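Local coordinates for V-type ATP synthase alpha chain (Nanoarchaeum equitans Kin4-M, PDB 5BN3), which belongs to the alpha/beta family of rotary ATPase head subunits, with a P-loop nucleotide-binding domain that holds ADP, at residues G84-K93 / I99-T107; I291-Y299 / R324-I332. All blocks are in the same frame, centred on the assembly; numbering follows the deposited sequence.

Contact 1: G84-K93 / I99-T107; sequences GRPLKDIYEK and IPKGIDLPT
L105 lays its side chain over the flank of the short helix 87-94, which P86 opens from the N-cap position, while the irregular chain 99-107 doubles back along the helix on its way to strand 114-118; strand 79-80, just before the helix, pairs with strand 280-285 of the nucleotide-binding domain's sheet. The CD1 branch of L105 does most of the touching: it meets D89 CB at 3.7 Å and crosses obliquely to I90, lying 3.9 Å from I90 CG1. The other branch, CD2, is turned to K93, whose chain, bent at two torsions, slants across and leaves NZ 3.9 Å from L105 CD2. I90 uses both its arms. With CG1 beside the backbone N (chi1 -67°) it meets the leucine, and CG2, anti to that N, presses on P100 CD at 3.8 Å and more loosely on I103 CD1. One turn earlier, L87 and I99 touch through methyl ends.

The polar grip lies before the helix. R85, its chain bent at chi3, sends NH1 to I103 O at 2.6 Å in the carbonyl plane, but the bond is far from straight, with 133° at the hydrogen. The same guanidinium forms salt bridges with D81 and E49, probably fixing its rotation; D104 crosses its chain at about a right angle without a charged contact. P86 CD rests 3.5 Å from P106 O, and a water joins that oxygen to D89 OD2, donating to both. At the far end T107 OG1 gives its hydrogen to G84 O at 2.6 Å, approaching from above the carbonyl plane, 37° out of it.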
ATOM      1  N   GLY A  84      35.561  -2.331 -19.656  1.00 40.81           N
ATOM      2  CA  GLY A  84      36.241  -2.308 -20.939  1.00 39.38           C
ATOM      3  C   GLY A  84      37.370  -3.317 -21.043  1.00 44.16           C
ATOM      4  O   GLY A  84      38.262  -3.181 -21.883  1.00 45.84           O
ATOM      5  N   ARG A  85      37.334  -4.336 -20.190  1.00 40.23           N
ATOM      6  CA  ARG A  85      38.341  -5.388 -20.226  1.00 44.66           C
ATOM      7  C   ARG A  85      37.894  -6.514 -21.154  1.00 49.23           C
ATOM      8  O   ARG A  85      36.777  -7.016 -21.035  1.00 37.66           O
ATOM      9  CB  ARG A  85      38.625  -5.911 -18.812  1.00 42.15           C
ATOM     10  CG  ARG A  85      39.125  -4.827 -17.857  1.00 54.15           C
ATOM     11  CD  ARG A  85      39.395  -5.360 -16.455  1.00 67.79           C
ATOM     12  NE  ARG A  85      38.167  -5.670 -15.725  1.00 70.41           N
ATOM     13  CZ  ARG A  85      38.129  -6.061 -14.454  1.00 80.24           C
ATOM     14  NH1 ARG A  85      39.252  -6.191 -13.760  1.00 71.01           N
ATOM     15  NH2 ARG A  85      36.967  -6.320 -13.873  1.00 92.81           N
ATOM     16  N   PRO A  86      38.769  -6.905 -22.092  1.00 40.71           N
ATOM     17  CA  PRO A  86      38.412  -7.910 -23.101  1.00 42.63           C
ATOM     18  C   PRO A  86      38.307  -9.308 -22.504  1.00 47.33           C
ATOM     19  O   PRO A  86      39.287  -9.821 -21.960  1.00 40.91           O
ATOM     20  CB  PRO A  86      39.581  -7.840 -24.090  1.00 46.54           C
ATOM     21  CG  PRO A  86      40.735  -7.354 -23.276  1.00 46.31           C
ATOM     22  CD  PRO A  86      40.154  -6.424 -22.245  1.00 43.97           C
ATOM     23  N   LEU A  87      37.131  -9.919 -22.621  1.00 35.25           N
ATOM     24  CA  LEU A  87      36.866 -11.211 -21.997  1.00 35.61           C
ATOM     25  C   LEU A  87      37.594 -12.368 -22.681  1.00 35.18           C
ATOM     26  O   LEU A  87      37.869 -13.392 -22.054  1.00 35.59           O
ATOM     27  CB  LEU A  87      35.361 -11.477 -21.954  1.00 43.46           C
ATOM     28  CG  LEU A  87      34.569 -10.541 -21.037  1.00 39.85           C
ATOM     29  CD1 LEU A  87      33.084 -10.836 -21.098  1.00 48.44           C
ATOM     30  CD2 LEU A  87      35.072 -10.678 -19.616  1.00 49.10           C
ATOM     31  N   LYS A  88      37.894 -12.206 -23.965  1.00 44.56           N
ATOM     32  CA  LYS A  88      38.635 -13.218 -24.711  1.00 46.10           C
ATOM     33  C   LYS A  88      40.063 -13.300 -24.188  1.00 44.69           C
ATOM     34  O   LYS A  88      40.598 -14.392 -23.985  1.00 46.37           O
ATOM     35  CB  LYS A  88      38.633 -12.887 -26.207  1.00 44.86           C
ATOM     36  CG  LYS A  88      39.481 -13.819 -27.063  1.00 50.51           C
ATOM     37  CD  LYS A  88      39.308 -13.516 -28.548  1.00 54.97           C
ATOM     38  CE  LYS A  88      40.255 -14.346 -29.402  1.00 70.74           C
ATOM     39  NZ  LYS A  88      41.680 -13.981 -29.178  1.00 82.43           N
ATOM     40  N   ASP A  89      40.669 -12.139 -23.954  1.00 40.79           N
ATOM     41  CA  ASP A  89      42.034 -12.073 -23.436  1.00 47.39           C
ATOM     42  C   ASP A  89      42.119 -12.556 -21.987  1.00 53.54           C
ATOM     43  O   ASP A  89      43.099 -13.190 -21.602  1.00 49.73           O
ATOM     44  CB  ASP A  89      42.597 -10.651 -23.565  1.00 52.09           C
ATOM     45  CG  ASP A  89      42.736 -10.204 -25.011  1.00 62.65           C
ATOM     46  OD1 ASP A  89      42.566 -11.046 -25.919  1.00 72.02           O
ATOM     47  OD2 ASP A  89      43.026  -9.010 -25.237  1.00 80.94           O
ATOM     48  N   ILE A  90      41.097 -12.252 -21.189  1.00 50.07           N
ATOM     49  CA  ILE A  90      41.023 -12.741 -19.814  1.00 39.87           C
ATOM     50  C   ILE A  90      41.010 -14.266 -19.809  1.00 46.94           C
ATOM     51  O   ILE A  90      41.732 -14.900 -19.038  1.00 47.35           O
ATOM     52  CB  ILE A  90      39.762 -12.218 -19.088  1.00 38.04           C
ATOM     53  CG1 ILE A  90      39.849 -10.704 -18.879  1.00 38.84           C
ATOM     54  CG2 ILE A  90      39.583 -12.911 -17.751  1.00 45.53           C
ATOM     55  CD1 ILE A  90      38.621 -10.108 -18.212  1.00 48.28           C
ATOM     56  N   TYR A  91      40.195 -14.848 -20.683  1.00 37.37           N
ATOM     57  CA  TYR A  91      40.128 -16.297 -20.823  1.00 38.65           C
ATOM     58  C   TYR A  91      41.487 -16.883 -21.191  1.00 50.57           C
ATOM     59  O   TYR A  91      41.917 -17.878 -20.612  1.00 45.65           O
ATOM     60  CB  TYR A  91      39.097 -16.685 -21.888  1.00 40.24           C
ATOM     61  CG  TYR A  91      39.066 -18.165 -22.199  1.00 49.99           C
ATOM     62  CD1 TYR A  91      38.365 -19.048 -21.391  1.00 61.16           C
ATOM     63  CD2 TYR A  91      39.734 -18.679 -23.303  1.00 52.01           C
ATOM     64  CE1 TYR A  91      38.332 -20.401 -21.669  1.00 56.15           C
ATOM     65  CE2 TYR A  91      39.706 -20.033 -23.588  1.00 58.80           C
ATOM     66  CZ  TYR A  91      39.004 -20.887 -22.768  1.00 67.79           C
ATOM     67  OH  TYR A  91      38.971 -22.232 -23.046  1.00 77.96           O
ATOM     68  N   GLU A  92      42.160 -16.261 -22.156  1.00 48.66           N
ATOM     69  CA  GLU A  92      43.430 -16.778 -22.658  1.00 56.98           C
ATOM     70  C   GLU A  92      44.581 -16.649 -21.658  1.00 52.57           C
ATOM     71  O   GLU A  92      45.405 -17.556 -21.542  1.00 58.71           O
ATOM     72  CB  GLU A  92      43.783 -16.127 -24.003  1.00 47.02           C
ATOM     73  CG  GLU A  92      43.009 -16.714 -25.181  1.00 54.70           C
ATOM     74  CD  GLU A  92      43.116 -15.883 -26.447  1.00 70.14           C
ATOM     75  OE1 GLU A  92      43.820 -14.850 -26.434  1.00 72.34           O
ATOM     76  OE2 GLU A  92      42.488 -16.264 -27.459  1.00 72.30           O
ATOM     77  N   LYS A  93      44.634 -15.535 -20.935  1.00 47.82           N
ATOM     78  CA  LYS A  93      45.677 -15.338 -19.928  1.00 54.19           C
ATOM     79  C   LYS A  93      45.521 -16.305 -18.760  1.00 66.61           C
ATOM     80  O   LYS A  93      46.471 -16.981 -18.371  1.00 59.94           O
ATOM     81  CB  LYS A  93      45.669 -13.899 -19.400  1.00 56.07           C
ATOM     82  CG  LYS A  93      45.961 -12.833 -20.445  1.00 71.64           C
ATOM     83  CD  LYS A  93      47.188 -13.178 -21.266  1.00 92.90           C
ATOM     84  CE  LYS A  93      47.554 -12.045 -22.210  1.00 94.96           C
ATOM     85  NZ  LYS A  93      47.869 -10.790 -21.472  1.00 90.99           N
ATOM     86  N   ILE A  99      36.121 -15.517 -14.177  1.00 41.16           N
ATOM     87  CA  ILE A  99      36.658 -14.166 -14.165  1.00 50.31           C
ATOM     88  C   ILE A  99      37.313 -13.913 -12.811  1.00 41.72           C
ATOM     89  O   ILE A  99      36.648 -13.962 -11.774  1.00 45.15           O
ATOM     90  CB  ILE A  99      35.560 -13.119 -14.433  1.00 49.51           C
ATOM     91  CG1 ILE A  99      34.968 -13.327 -15.831  1.00 46.52           C
ATOM     92  CG2 ILE A  99      36.113 -11.708 -14.294  1.00 46.95           C
ATOM     93  CD1 ILE A  99      33.920 -12.303 -16.223  1.00 55.35           C
ATOM     94  N   PRO A 100      38.629 -13.656 -12.817  1.00 50.47           N
ATOM     95  CA  PRO A 100      39.388 -13.433 -11.583  1.00 48.10           C
ATOM     96  C   PRO A 100      39.100 -12.041 -11.053  1.00 56.37           C
ATOM     97  O   PRO A 100      38.765 -11.162 -11.849  1.00 59.08           O
ATOM     98  CB  PRO A 100      40.853 -13.490 -12.050  1.00 51.67           C
ATOM     99  CG  PRO A 100      40.818 -13.896 -13.501  1.00 63.78           C
ATOM    100  CD  PRO A 100      39.471 -13.512 -14.013  1.00 49.15           C
ATOM    101  N   LYS A 101      39.219 -11.835  -9.746  1.00 53.92           N
ATOM    102  CA  LYS A 101      39.103 -10.486  -9.209  1.00 57.50           C
ATOM    103  C   LYS A 101      40.464  -9.795  -9.282  1.00 62.24           C
ATOM    104  O   LYS A 101      41.485 -10.373  -8.912  1.00 72.19           O
ATOM    105  CB  LYS A 101      38.538 -10.488  -7.779  1.00 62.05           C
ATOM    106  CG  LYS A 101      39.467 -11.011  -6.686  1.00 72.60           C
ATOM    107  CD  LYS A 101      38.778 -11.006  -5.321  1.00 84.38           C
ATOM    108  CE  LYS A 101      39.779 -11.177  -4.180  1.00 97.82           C
ATOM    109  NZ  LYS A 101      40.624  -9.967  -3.989  1.00 89.31           N
ATOM    110  N   GLY A 102      40.482  -8.575  -9.809  1.00 58.20           N
ATOM    111  CA  GLY A 102      41.703  -7.790  -9.831  1.00 66.19           C
ATOM    112  C   GLY A 102      42.547  -7.853 -11.093  1.00 66.49           C
ATOM    113  O   GLY A 102      43.556  -7.155 -11.184  1.00 76.70           O
ATOM    114  N   ILE A 103      42.158  -8.675 -12.066  1.00 64.72           N
ATOM    115  CA  ILE A 103      42.910  -8.743 -13.319  1.00 54.88           C
ATOM    116  C   ILE A 103      42.795  -7.431 -14.094  1.00 66.60           C
ATOM    117  O   ILE A 103      41.706  -6.871 -14.228  1.00 60.94           O
ATOM    118  CB  ILE A 103      42.493  -9.953 -14.210  1.00 63.25           C
ATOM    119  CG1 ILE A 103      43.447 -10.095 -15.401  1.00 58.95           C
ATOM    120  CG2 ILE A 103      41.049  -9.833 -14.680  1.00 59.24           C
ATOM    121  CD1 ILE A 103      43.244 -11.357 -16.215  1.00 55.96           C
ATOM    122  N   ASP A 104      43.922  -6.923 -14.583  1.00 62.60           N
ATOM    123  CA  ASP A 104      43.891  -5.712 -15.394  1.00 74.70           C
ATOM    124  C   ASP A 104      44.611  -5.902 -16.724  1.00 69.81           C
ATOM    125  O   ASP A 104      45.810  -6.183 -16.764  1.00 65.50           O
ATOM    126  CB  ASP A 104      44.468  -4.513 -14.637  1.00 95.42           C
ATOM    127  CG  ASP A 104      43.948  -3.191 -15.168  1.00111.13           C
ATOM    128  OD1 ASP A 104      42.773  -3.147 -15.596  1.00 87.42           O
ATOM    129  OD2 ASP A 104      44.706  -2.199 -15.162  1.00112.07           O
ATOM    130  N   LEU A 105      43.855  -5.754 -17.809  1.00 63.01           N
ATOM    131  CA  LEU A 105      44.384  -5.872 -19.162  1.00 57.75           C
ATOM    132  C   LEU A 105      44.003  -4.630 -19.959  1.00 55.61           C
ATOM    133  O   LEU A 105      43.005  -3.975 -19.651  1.00 59.00           O
ATOM    134  CB  LEU A 105      43.813  -7.114 -19.852  1.00 54.04           C
ATOM    135  CG  LEU A 105      44.081  -8.488 -19.236  1.00 72.81           C
ATOM    136  CD1 LEU A 105      43.435  -9.586 -20.069  1.00 70.76           C
ATOM    137  CD2 LEU A 105      45.570  -8.737 -19.100  1.00 71.68           C
ATOM    138  N   PRO A 106      44.797  -4.296 -20.988  1.00 57.39           N
ATOM    139  CA  PRO A 106      44.419  -3.175 -21.856  1.00 52.48           C
ATOM    140  C   PRO A 106      43.216  -3.532 -22.725  1.00 42.07           C
ATOM    141  O   PRO A 106      43.091  -4.681 -23.153  1.00 39.94           O
ATOM    142  CB  PRO A 106      45.663  -2.969 -22.728  1.00 48.32           C
ATOM    143  CG  PRO A 106      46.366  -4.288 -22.711  1.00 49.83           C
ATOM    144  CD  PRO A 106      46.108  -4.866 -21.349  1.00 54.69           C
ATOM    145  N   THR A 107      42.349  -2.554 -22.976  1.00 44.26           N
ATOM    146  CA  THR A 107      41.127  -2.761 -23.753  1.00 41.91           C
ATOM    147  C   THR A 107      41.407  -3.181 -25.193  1.00 42.38           C
ATOM    148  O   THR A 107      40.861  -4.174 -25.677  1.00 42.35           O
ATOM    149  CB  THR A 107      40.266  -1.479 -23.769  1.00 45.04           C
ATOM    150  OG1 THR A 107      39.865  -1.156 -22.431  1.00 47.27           O
ATOM    151  CG2 THR A 107      39.027  -1.668 -24.635  1.00 38.17           C
TER
HETATM  152  O   HOH W   1      44.438  -6.605 -24.310  1.00 53.80           O

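Contact 2: I291-Y299 / R324-I332; sequences IAAREASIY and RWAEALREI
R294 reaches across from helix 293-309 and spends one nitrogen on two acceptors of helix 322-335. Its NH1 donates to E327 OE1 at 2.8 Å, a salt bridge, and to R324 O at 3.0 Å, both within a degree of the guanidinium plane and both nearly straight. The carboxylate is not met edge-on: NH1 stands above the plane of E327, and the two flat groups are inclined by 66°. R324 O also takes the helical bond from A328 N, which arrives from the opposite face of its carbonyl. The extended arginine is held further by S287 O at NH2, and I291 CG1 lies over the centre of one guanidinium face, which probably restricts its rotation. E327 OE2 turns to T257 of the neighbouring NEQ263 chain, which places this pair at a subunit interface.

A second polar link is weak: W325 NE1 points at E295 OE2 over 3.4 Å, straight and in the indole plane, whereas E295 OE1 pairs with R185. W325 swings its CG anti to the backbone N (chi1 168°), which carries the indole over helix 293-309. There I298 CG2 sits over its six-membered ring, 4.0 Å from the centroid, a CH-pi contact. Y299 comes obliquely to CZ2, and its hydroxyl bonds E355. At the other end A328 CB packs against I291 CG1 at 3.7 Å.

The axes of the segments 293-299 and 324-332 approach to 8.6 Å with a signed crossing angle of -131°. Helix 293-309 joins strands 280-285 and 314-320, which both pair in parallel with strand 244-250, a beta-alpha-beta crossover; 314-320 then leads into helix 322-335, the alternation of strand and helix of a P-loop nucleotide-binding domain.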
ATOM      1  N   ILE A 291      28.331  -5.373  -8.960  1.00 37.99           N
ATOM      2  CA  ILE A 291      27.143  -4.544  -9.162  1.00 50.20           C
ATOM      3  C   ILE A 291      27.459  -3.124  -9.641  1.00 47.30           C
ATOM      4  O   ILE A 291      26.759  -2.587 -10.499  1.00 38.24           O
ATOM      5  CB  ILE A 291      26.229  -4.531  -7.892  1.00 44.13           C
ATOM      6  CG1 ILE A 291      24.858  -3.927  -8.207  1.00 37.85           C
ATOM      7  CG2 ILE A 291      26.896  -3.803  -6.720  1.00 41.44           C
ATOM      8  CD1 ILE A 291      23.840  -4.111  -7.102  1.00 46.84           C
ATOM      9  N   ALA A 292      28.523  -2.530  -9.110  1.00 35.53           N
ATOM     10  CA  ALA A 292      28.890  -1.162  -9.471  1.00 43.71           C
ATOM     11  C   ALA A 292      29.354  -1.049 -10.922  1.00 38.91           C
ATOM     12  O   ALA A 292      29.291   0.026 -11.522  1.00 39.03           O
ATOM     13  CB  ALA A 292      29.957  -0.638  -8.529  1.00 48.89           C
ATOM     14  N   ALA A 293      29.820  -2.157 -11.483  1.00 33.20           N
ATOM     15  CA  ALA A 293      30.286  -2.169 -12.863  1.00 36.61           C
ATOM     16  C   ALA A 293      29.128  -2.079 -13.860  1.00 42.18           C
ATOM     17  O   ALA A 293      29.350  -1.875 -15.055  1.00 33.99           O
ATOM     18  CB  ALA A 293      31.121  -3.402 -13.124  1.00 39.84           C
ATOM     19  N   ARG A 294      27.899  -2.243 -13.372  1.00 31.56           N
ATOM     20  CA  ARG A 294      26.713  -2.037 -14.202  1.00 33.92           C
ATOM     21  C   ARG A 294      26.608  -0.582 -14.621  1.00 32.69           C
ATOM     22  O   ARG A 294      26.273  -0.278 -15.765  1.00 37.35           O
ATOM     23  CB  ARG A 294      25.439  -2.428 -13.448  1.00 32.95           C
ATOM     24  CG  ARG A 294      25.305  -3.903 -13.140  1.00 36.80           C
ATOM     25  CD  ARG A 294      23.989  -4.184 -12.441  1.00 34.30           C
ATOM     26  NE  ARG A 294      23.964  -5.522 -11.855  1.00 28.38           N
ATOM     27  CZ  ARG A 294      23.010  -5.965 -11.046  1.00 33.04           C
ATOM     28  NH1 ARG A 294      21.995  -5.175 -10.723  1.00 29.36           N
ATOM     29  NH2 ARG A 294      23.074  -7.193 -10.560  1.00 35.79           N
ATOM     30  N   GLU A 295      26.874   0.321 -13.682  1.00 34.50           N
ATOM     31  CA  GLU A 295      26.864   1.745 -13.991  1.00 34.62           C
ATOM     32  C   GLU A 295      27.956   2.054 -15.003  1.00 41.45           C
ATOM     33  O   GLU A 295      27.737   2.793 -15.962  1.00 37.70           O
ATOM     34  CB  GLU A 295      27.060   2.590 -12.728  1.00 39.06           C
ATOM     35  CG  GLU A 295      27.228   4.071 -13.023  1.00 47.39           C
ATOM     36  CD  GLU A 295      26.999   4.950 -11.813  1.00 59.86           C
ATOM     37  OE1 GLU A 295      27.872   4.983 -10.918  1.00 56.99           O
ATOM     38  OE2 GLU A 295      25.949   5.623 -11.764  1.00 59.37           O
ATOM     39  N   ALA A 296      29.128   1.466 -14.794  1.00 36.10           N
ATOM     40  CA  ALA A 296      30.250   1.668 -15.700  1.00 40.46           C
ATOM     41  C   ALA A 296      29.910   1.213 -17.116  1.00 41.69           C
ATOM     42  O   ALA A 296      30.226   1.899 -18.083  1.00 38.40           O
ATOM     43  CB  ALA A 296      31.476   0.940 -15.190  1.00 42.80           C
ATOM     44  N   SER A 297      29.252   0.063 -17.230  1.00 33.66           N
ATOM     45  CA  SER A 297      28.906  -0.497 -18.538  1.00 33.82           C
ATOM     46  C   SER A 297      27.974   0.415 -19.342  1.00 33.06           C
ATOM     47  O   SER A 297      28.062   0.475 -20.570  1.00 36.59           O
ATOM     48  CB  SER A 297      28.267  -1.877 -18.375  1.00 39.34           C
ATOM     49  OG  SER A 297      26.969  -1.772 -17.820  1.00 46.42           O
ATOM     50  N   ILE A 298      27.084   1.114 -18.645  1.00 32.79           N
ATOM     51  CA  ILE A 298      26.146   2.037 -19.283  1.00 33.25           C
ATOM     52  C   ILE A 298      26.860   3.261 -19.868  1.00 38.47           C
ATOM     53  O   ILE A 298      26.647   3.623 -21.028  1.00 33.06           O
ATOM     54  CB  ILE A 298      25.069   2.506 -18.281  1.00 33.77           C
ATOM     55  CG1 ILE A 298      24.098   1.363 -17.954  1.00 37.09           C
ATOM     56  CG2 ILE A 298      24.310   3.698 -18.827  1.00 34.84           C
ATOM     57  CD1 ILE A 298      23.249   0.918 -19.137  1.00 42.11           C
ATOM     58  N   TYR A 299      27.702   3.898 -19.061  1.00 31.07           N
ATOM     59  CA  TYR A 299      28.462   5.060 -19.517  1.00 35.01           C
ATOM     60  C   TYR A 299      29.489   4.668 -20.574  1.00 35.55           C
ATOM     61  O   TYR A 299      29.764   5.436 -21.499  1.00 37.31           O
ATOM     62  CB  TYR A 299      29.150   5.747 -18.330  1.00 31.85           C
ATOM     63  CG  TYR A 299      28.190   6.464 -17.405  1.00 37.94           C
ATOM     64  CD1 TYR A 299      27.498   5.774 -16.423  1.00 51.70           C
ATOM     65  CD2 TYR A 299      27.979   7.831 -17.515  1.00 46.16           C
ATOM     66  CE1 TYR A 299      26.620   6.419 -15.578  1.00 49.62           C
ATOM     67  CE2 TYR A 299      27.101   8.486 -16.671  1.00 51.14           C
ATOM     68  CZ  TYR A 299      26.425   7.774 -15.705  1.00 52.94           C
ATOM     69  OH  TYR A 299      25.550   8.417 -14.861  1.00 55.00           O
ATOM     70  N   ARG A 324      18.688  -2.793 -13.870  1.00 28.70           N
ATOM     71  CA  ARG A 324      19.799  -3.362 -13.110  1.00 31.09           C
ATOM     72  C   ARG A 324      20.784  -2.270 -12.708  1.00 26.19           C
ATOM     73  O   ARG A 324      21.403  -2.334 -11.646  1.00 32.99           O
ATOM     74  CB  ARG A 324      20.510  -4.447 -13.925  1.00 34.96           C
ATOM     75  CG  ARG A 324      19.578  -5.505 -14.505  1.00 31.34           C
ATOM     76  CD  ARG A 324      18.675  -6.097 -13.441  1.00 41.18           C
ATOM     77  NE  ARG A 324      17.672  -6.979 -14.029  1.00 46.27           N
ATOM     78  CZ  ARG A 324      16.451  -7.158 -13.536  1.00 46.14           C
ATOM     79  NH1 ARG A 324      16.073  -6.513 -12.441  1.00 35.18           N
ATOM     80  NH2 ARG A 324      15.608  -7.980 -14.143  1.00 39.84           N
ATOM     81  N   TRP A 325      20.924  -1.272 -13.575  1.00 27.71           N
ATOM     82  CA  TRP A 325      21.727  -0.087 -13.293  1.00 31.45           C
ATOM     83  C   TRP A 325      21.068   0.696 -12.164  1.00 38.42           C
ATOM     84  O   TRP A 325      21.742   1.179 -11.254  1.00 34.41           O
ATOM     85  CB  TRP A 325      21.850   0.769 -14.565  1.00 32.18           C
ATOM     86  CG  TRP A 325      22.416   2.159 -14.368  1.00 35.71           C
ATOM     87  CD1 TRP A 325      23.301   2.564 -13.407  1.00 39.29           C
ATOM     88  CD2 TRP A 325      22.119   3.323 -15.154  1.00 31.88           C
ATOM     89  NE1 TRP A 325      23.572   3.905 -13.552  1.00 32.31           N
ATOM     90  CE2 TRP A 325      22.862   4.393 -14.617  1.00 32.67           C
ATOM     91  CE3 TRP A 325      21.302   3.561 -16.264  1.00 36.98           C
ATOM     92  CZ2 TRP A 325      22.807   5.683 -15.149  1.00 37.58           C
ATOM     93  CZ3 TRP A 325      21.250   4.841 -16.791  1.00 35.75           C
ATOM     94  CH2 TRP A 325      21.998   5.885 -16.234  1.00 35.85           C
ATOM     95  N   ALA A 326      19.745   0.798 -12.214  1.00 36.56           N
ATOM     96  CA  ALA A 326      18.996   1.457 -11.151  1.00 35.07           C
ATOM     97  C   ALA A 326      19.186   0.749  -9.811  1.00 35.03           C
ATOM     98  O   ALA A 326      19.285   1.402  -8.771  1.00 35.11           O
ATOM     99  CB  ALA A 326      17.528   1.536 -11.510  1.00 39.08           C
ATOM    100  N   GLU A 327      19.233  -0.581  -9.836  1.00 26.22           N
ATOM    101  CA  GLU A 327      19.477  -1.355  -8.617  1.00 30.37           C
ATOM    102  C   GLU A 327      20.855  -1.048  -8.041  1.00 35.35           C
ATOM    103  O   GLU A 327      21.029  -0.980  -6.825  1.00 33.87           O
ATOM    104  CB  GLU A 327      19.366  -2.858  -8.889  1.00 32.44           C
ATOM    105  CG  GLU A 327      19.678  -3.717  -7.663  1.00 39.44           C
ATOM    106  CD  GLU A 327      19.903  -5.182  -7.993  1.00 50.54           C
ATOM    107  OE1 GLU A 327      19.739  -5.562  -9.171  1.00 36.41           O
ATOM    108  OE2 GLU A 327      20.248  -5.959  -7.072  1.00 43.47           O
ATOM    109  N   ALA A 328      21.835  -0.871  -8.923  1.00 34.13           N
ATOM    110  CA  ALA A 328      23.186  -0.543  -8.494  1.00 34.27           C
ATOM    111  C   ALA A 328      23.212   0.815  -7.800  1.00 36.72           C
ATOM    112  O   ALA A 328      23.837   0.968  -6.755  1.00 38.96           O
ATOM    113  CB  ALA A 328      24.135  -0.557  -9.675  1.00 32.77           C
ATOM    114  N   LEU A 329      22.527   1.793  -8.388  1.00 30.38           N
ATOM    115  CA  LEU A 329      22.415   3.125  -7.797  1.00 34.75           C
ATOM    116  C   LEU A 329      21.767   3.074  -6.421  1.00 38.27           C
ATOM    117  O   LEU A 329      22.211   3.741  -5.485  1.00 37.43           O
ATOM    118  CB  LEU A 329      21.595   4.043  -8.705  1.00 36.42           C
ATOM    119  CG  LEU A 329      22.227   4.443 -10.038  1.00 46.16           C
ATOM    120  CD1 LEU A 329      21.265   5.280 -10.866  1.00 40.23           C
ATOM    121  CD2 LEU A 329      23.500   5.210  -9.775  1.00 46.78           C
ATOM    122  N   ARG A 330      20.705   2.284  -6.311  1.00 32.72           N
ATOM    123  CA  ARG A 330      19.985   2.114  -5.054  1.00 33.24           C
ATOM    124  C   ARG A 330      20.873   1.468  -3.993  1.00 41.67           C
ATOM    125  O   ARG A 330      20.850   1.865  -2.828  1.00 36.95           O
ATOM    126  CB  ARG A 330      18.740   1.254  -5.290  1.00 34.54           C
ATOM    127  CG  ARG A 330      17.909   0.966  -4.052  1.00 35.63           C
ATOM    128  CD  ARG A 330      17.204  -0.377  -4.197  1.00 53.55           C
ATOM    129  NE  ARG A 330      15.797  -0.273  -4.580  1.00 54.95           N
ATOM    130  CZ  ARG A 330      15.126  -1.224  -5.225  1.00 59.55           C
ATOM    131  NH1 ARG A 330      15.734  -2.347  -5.580  1.00 51.76           N
ATOM    132  NH2 ARG A 330      13.849  -1.046  -5.526  1.00 65.46           N
ATOM    133  N   GLU A 331      21.655   0.474  -4.401  1.00 37.98           N
ATOM    134  CA  GLU A 331      22.557  -0.211  -3.476  1.00 44.53           C
ATOM    135  C   GLU A 331      23.668   0.703  -2.958  1.00 47.40           C
ATOM    136  O   GLU A 331      23.945   0.726  -1.760  1.00 46.96           O
ATOM    137  CB  GLU A 331      23.143  -1.473  -4.122  1.00 47.82           C
ATOM    138  CG  GLU A 331      24.373  -2.043  -3.417  1.00 67.77           C
ATOM    139  CD  GLU A 331      24.058  -2.784  -2.120  1.00 77.16           C
ATOM    140  OE1 GLU A 331      23.027  -2.493  -1.473  1.00 53.92           O
ATOM    141  OE2 GLU A 331      24.858  -3.667  -1.743  1.00 73.42           O
ATOM    142  N   ILE A 332      24.293   1.457  -3.859  1.00 36.49           N
ATOM    143  CA  ILE A 332      25.327   2.416  -3.476  1.00 49.43           C
ATOM    144  C   ILE A 332      24.751   3.464  -2.530  1.00 52.43           C
ATOM    145  O   ILE A 332      25.339   3.777  -1.493  1.00 45.36           O
ATOM    146  CB  ILE A 332      25.913   3.148  -4.705  1.00 44.78           C
ATOM    147  CG1 ILE A 332      26.512   2.157  -5.710  1.00 57.76           C
ATOM    148  CG2 ILE A 332      26.945   4.176  -4.270  1.00 50.56           C
ATOM    149  CD1 ILE A 332      27.641   1.311  -5.158  1.00 69.26           C
TER

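Overall arrangement
Contact 1 closes before contact 2 opens along the chain, and the two do not touch: their centres are 20 Å apart and their nearest atoms about 7 Å. A parallel strand pairing relates them: strand 79-80, which runs into 84-93, lies beside strand 280-285, which leads into 291-299. I99 also packs on M289, just before that segment. Both contacts border the NEQ263 chain. Contact 2 is the more deeply buried and the nearer to bound nucleotide, the R324 side chain lying about 8 Å from ADP and about 7 Å from a magnesium ion; in contact 1, the D89 side chain is about 9 Å from a magnesium ion.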